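Side-chain contact in putative aldehyde dehydrogenase (PDB 4YWE), which probably oxidises aldehydes with NAD or NADP as the electron acceptor, as expected of a member of the aldehyde dehydrogenase family: residues A[264-269]-A[426-431]. Sequence-based numbering, arbitrary orientation.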
ATOM      1  N   ILE A 264       0.532  29.090  14.588  1.00 16.07           N
ATOM      2  CA  ILE A 264      -0.264  29.098  15.812  1.00 15.59           C
ATOM      3  C   ILE A 264       0.623  28.873  17.033  1.00 18.94           C
ATOM      4  O   ILE A 264       1.198  27.798  17.202  1.00 21.80           O
ATOM      5  CB  ILE A 264      -1.384  28.045  15.748  1.00 17.96           C
ATOM      6  CG1 ILE A 264      -2.173  28.184  14.445  1.00 19.82           C
ATOM      7  CG2 ILE A 264      -2.310  28.178  16.949  1.00 21.00           C
ATOM      8  CD1 ILE A 264      -3.149  27.053  14.197  1.00 21.09           C
ATOM      9  N   VAL A 265       0.723  29.890  17.886  1.00 16.23           N
ATOM     10  CA  VAL A 265       1.594  29.823  19.056  1.00 21.46           C
ATOM     11  C   VAL A 265       0.795  29.877  20.356  1.00 24.71           C
ATOM     12  O   VAL A 265       0.006  30.797  20.574  1.00 26.14           O
ATOM     13  CB  VAL A 265       2.638  30.955  19.030  1.00 19.38           C
ATOM     14  CG1 VAL A 265       3.619  30.791  20.182  1.00 17.74           C
ATOM     15  CG2 VAL A 265       3.371  30.975  17.699  1.00 16.48           C
ATOM     16  N   PHE A 266       1.015  28.891  21.222  1.00 24.76           N
ATOM     17  CA  PHE A 266       0.359  28.847  22.527  1.00 21.42           C
ATOM     18  C   PHE A 266       1.299  29.311  23.633  1.00 21.05           C
ATOM     19  O   PHE A 266       2.507  29.419  23.428  1.00 23.50           O
ATOM     20  CB  PHE A 266      -0.148  27.437  22.828  1.00 21.82           C
ATOM     21  CG  PHE A 266      -1.334  27.036  22.004  1.00 18.21           C
ATOM     22  CD1 PHE A 266      -1.170  26.569  20.712  1.00 17.43           C
ATOM     23  CD2 PHE A 266      -2.616  27.129  22.521  1.00 18.59           C
ATOM     24  CE1 PHE A 266      -2.259  26.205  19.951  1.00 19.92           C
ATOM     25  CE2 PHE A 266      -3.711  26.765  21.764  1.00 21.52           C
ATOM     26  CZ  PHE A 266      -3.534  26.302  20.477  1.00 21.76           C
ATOM     27  N   ALA A 267       0.733  29.573  24.809  1.00 20.13           N
ATOM     28  CA  ALA A 267       1.491  30.112  25.935  1.00 21.87           C
ATOM     29  C   ALA A 267       2.554  29.144  26.449  1.00 24.31           C
ATOM     30  O   ALA A 267       3.523  29.560  27.083  1.00 27.50           O
ATOM     31  CB  ALA A 267       0.543  30.495  27.067  1.00 22.99           C
ATOM     32  N   ASP A 268       2.374  27.856  26.178  1.00 24.55           N
ATOM     33  CA  ASP A 268       3.298  26.842  26.673  1.00 26.04           C
ATOM     34  C   ASP A 268       4.355  26.470  25.636  1.00 24.84           C
ATOM     35  O   ASP A 268       5.057  25.474  25.791  1.00 20.99           O
ATOM     36  CB  ASP A 268       2.531  25.588  27.103  1.00 21.63           C
ATOM     37  CG  ASP A 268       1.919  24.843  25.930  1.00 29.81           C
ATOM     38  OD1 ASP A 268       1.674  25.470  24.877  1.00 26.03           O
ATOM     39  OD2 ASP A 268       1.682  23.624  26.063  1.00 29.16           O
ATOM     40  N   ALA A 269       4.468  27.271  24.582  1.00 23.30           N
ATOM     41  CA  ALA A 269       5.393  26.966  23.496  1.00 24.30           C
ATOM     42  C   ALA A 269       6.812  27.426  23.813  1.00 22.77           C
ATOM     43  O   ALA A 269       7.020  28.331  24.621  1.00 25.83           O
ATOM     44  CB  ALA A 269       4.913  27.600  22.197  1.00 18.72           C
ATOM     45  N   GLY A 426       1.052  17.650  23.903  1.00 24.47           N
ATOM     46  CA  GLY A 426       0.944  16.644  22.861  1.00 21.56           C
ATOM     47  C   GLY A 426      -0.461  16.393  22.357  1.00 21.79           C
ATOM     48  O   GLY A 426      -0.682  16.268  21.150  1.00 18.41           O
ATOM     49  N   ALA A 427      -1.412  16.311  23.282  1.00 19.83           N
ATOM     50  CA  ALA A 427      -2.806  16.091  22.923  1.00 19.70           C
ATOM     51  C   ALA A 427      -3.305  17.239  22.058  1.00 23.35           C
ATOM     52  O   ALA A 427      -3.974  17.022  21.050  1.00 20.75           O
ATOM     53  CB  ALA A 427      -3.665  15.945  24.168  1.00 20.67           C
ATOM     54  N   ARG A 428      -2.953  18.457  22.456  1.00 24.87           N
ATOM     55  CA  ARG A 428      -3.337  19.660  21.727  1.00 24.60           C
ATOM     56  C   ARG A 428      -2.766  19.667  20.311  1.00 24.10           C
ATOM     57  O   ARG A 428      -3.440  20.080  19.367  1.00 24.65           O
ATOM     58  CB  ARG A 428      -2.877  20.905  22.489  1.00 25.17           C
ATOM     59  CG  ARG A 428      -3.094  22.212  21.748  1.00 22.85           C
ATOM     60  CD  ARG A 428      -2.519  23.373  22.536  1.00 23.42           C
ATOM     61  NE  ARG A 428      -3.299  23.651  23.736  1.00 25.59           N
ATOM     62  CZ  ARG A 428      -2.836  24.316  24.788  1.00 24.66           C
ATOM     63  NH1 ARG A 428      -1.587  24.762  24.795  1.00 22.92           N
ATOM     64  NH2 ARG A 428      -3.619  24.527  25.837  1.00 28.68           N
ATOM     65  N   GLN A 429      -1.527  19.204  20.170  1.00 25.23           N
ATOM     66  CA  GLN A 429      -0.864  19.146  18.870  1.00 21.20           C
ATOM     67  C   GLN A 429      -1.669  18.345  17.852  1.00 21.13           C
ATOM     68  O   GLN A 429      -1.994  18.841  16.773  1.00 15.64           O
ATOM     69  CB  GLN A 429       0.534  18.538  19.010  1.00 16.77           C
ATOM     70  CG  GLN A 429       1.527  19.408  19.761  1.00 17.14           C
ATOM     71  CD  GLN A 429       2.748  18.635  20.221  1.00 20.91           C
ATOM     72  OE1 GLN A 429       2.912  17.458  19.896  1.00 19.86           O
ATOM     73  NE2 GLN A 429       3.613  19.294  20.983  1.00 20.54           N
ATOM     74  N   MET A 430      -1.989  17.104  18.204  1.00 23.50           N
ATOM     75  CA  MET A 430      -2.700  16.212  17.298  1.00 23.02           C
ATOM     76  C   MET A 430      -4.153  16.632  17.111  1.00 21.87           C
ATOM     77  O   MET A 430      -4.710  16.498  16.021  1.00 24.58           O
ATOM     78  CB  MET A 430      -2.634  14.772  17.809  1.00 30.38           C
ATOM     79  CG  MET A 430      -1.221  14.222  17.896  1.00 37.03           C
ATOM     80  SD  MET A 430      -0.308  14.462  16.360  1.00 39.20           S
ATOM     81  CE  MET A 430      -1.310  13.515  15.215  1.00 34.90           C
ATOM     82  N   ARG A 431      -4.761  17.139  18.180  1.00 20.64           N
ATOM     83  CA  ARG A 431      -6.150  17.576  18.143  0.72 23.76           C
ATOM     84  C   ARG A 431      -6.337  18.720  17.149  1.00 24.48           C
ATOM     85  O   ARG A 431      -7.302  18.743  16.386  1.00 29.77           O
ATOM     86  CB  ARG A 431      -6.608  17.999  19.541  0.72 25.64           C
ATOM     87  CG  ARG A 431      -8.095  18.279  19.666  0.72 26.75           C
ATOM     88  CD  ARG A 431      -8.527  18.351  21.127  0.72 26.25           C
ATOM     89  NE  ARG A 431      -7.787  19.359  21.881  0.72 24.89           N
ATOM     90  CZ  ARG A 431      -6.940  19.085  22.870  0.72 25.79           C
ATOM     91  NH1 ARG A 431      -6.724  17.828  23.233  0.72 24.87           N
ATOM     92  NH2 ARG A 431      -6.312  20.070  23.500  0.72 25.35           N
TER
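NH1 of R428 is gripped from two quarters, by the carboxylate of D268 through a salt bridge to OD1 (3.3 Å) and by the hydroxyl OG1 of T423 through a hydrogen bond. The same D268 OD1 is also hydrogen-bonded to T423 OG1, so acid, hydroxyl and guanidinium share one small polar cluster. OD1 meets the guanidinium at its edge and close to its plane, but the carboxylate is turned steeply, its plane 71° from that of the guanidinium, and D268 OD2 remains 3.7 Å from R428 NH1.

The ring of F266 covers one face of the guanidinium. The two groups lie nearly flat on each other, their planes only 15° apart and their centres separated by 4.3 Å. R428 NH1 sits 3.4 Å from F266 CD2, at the rim of the ring. Further back along the arginine, CD of R428 stands over the middle of the same face in a CH-pi contact, 3.5 Å from the centroid of the F266 ring. R428 reaches this position with a chain extended through chi1 and chi2 that bends at chi3, -70°, laying both the last methylene and the flat head group over the ring. NE of R428 takes a salt bridge to E403, so carboxylates engage the guanidinium at both NE and NH1, which would be expected to stabilise its positive charge and limit its swing. F400 meets F266 edge-to-face.

F266 and D268 belong to the type I beta turn that leaves strand 261-265, whereas R428 projects from the first turn of helix 426-435, just after the neighbouring parallel strand 418-422. A guanidinium-on-ring stack coupled to a salt bridge thus ties a strand-end turn to a helix start at the C-terminal ends of two adjacent parallel strands of the alpha/beta sheet in the aldehyde dehydrogenase fold.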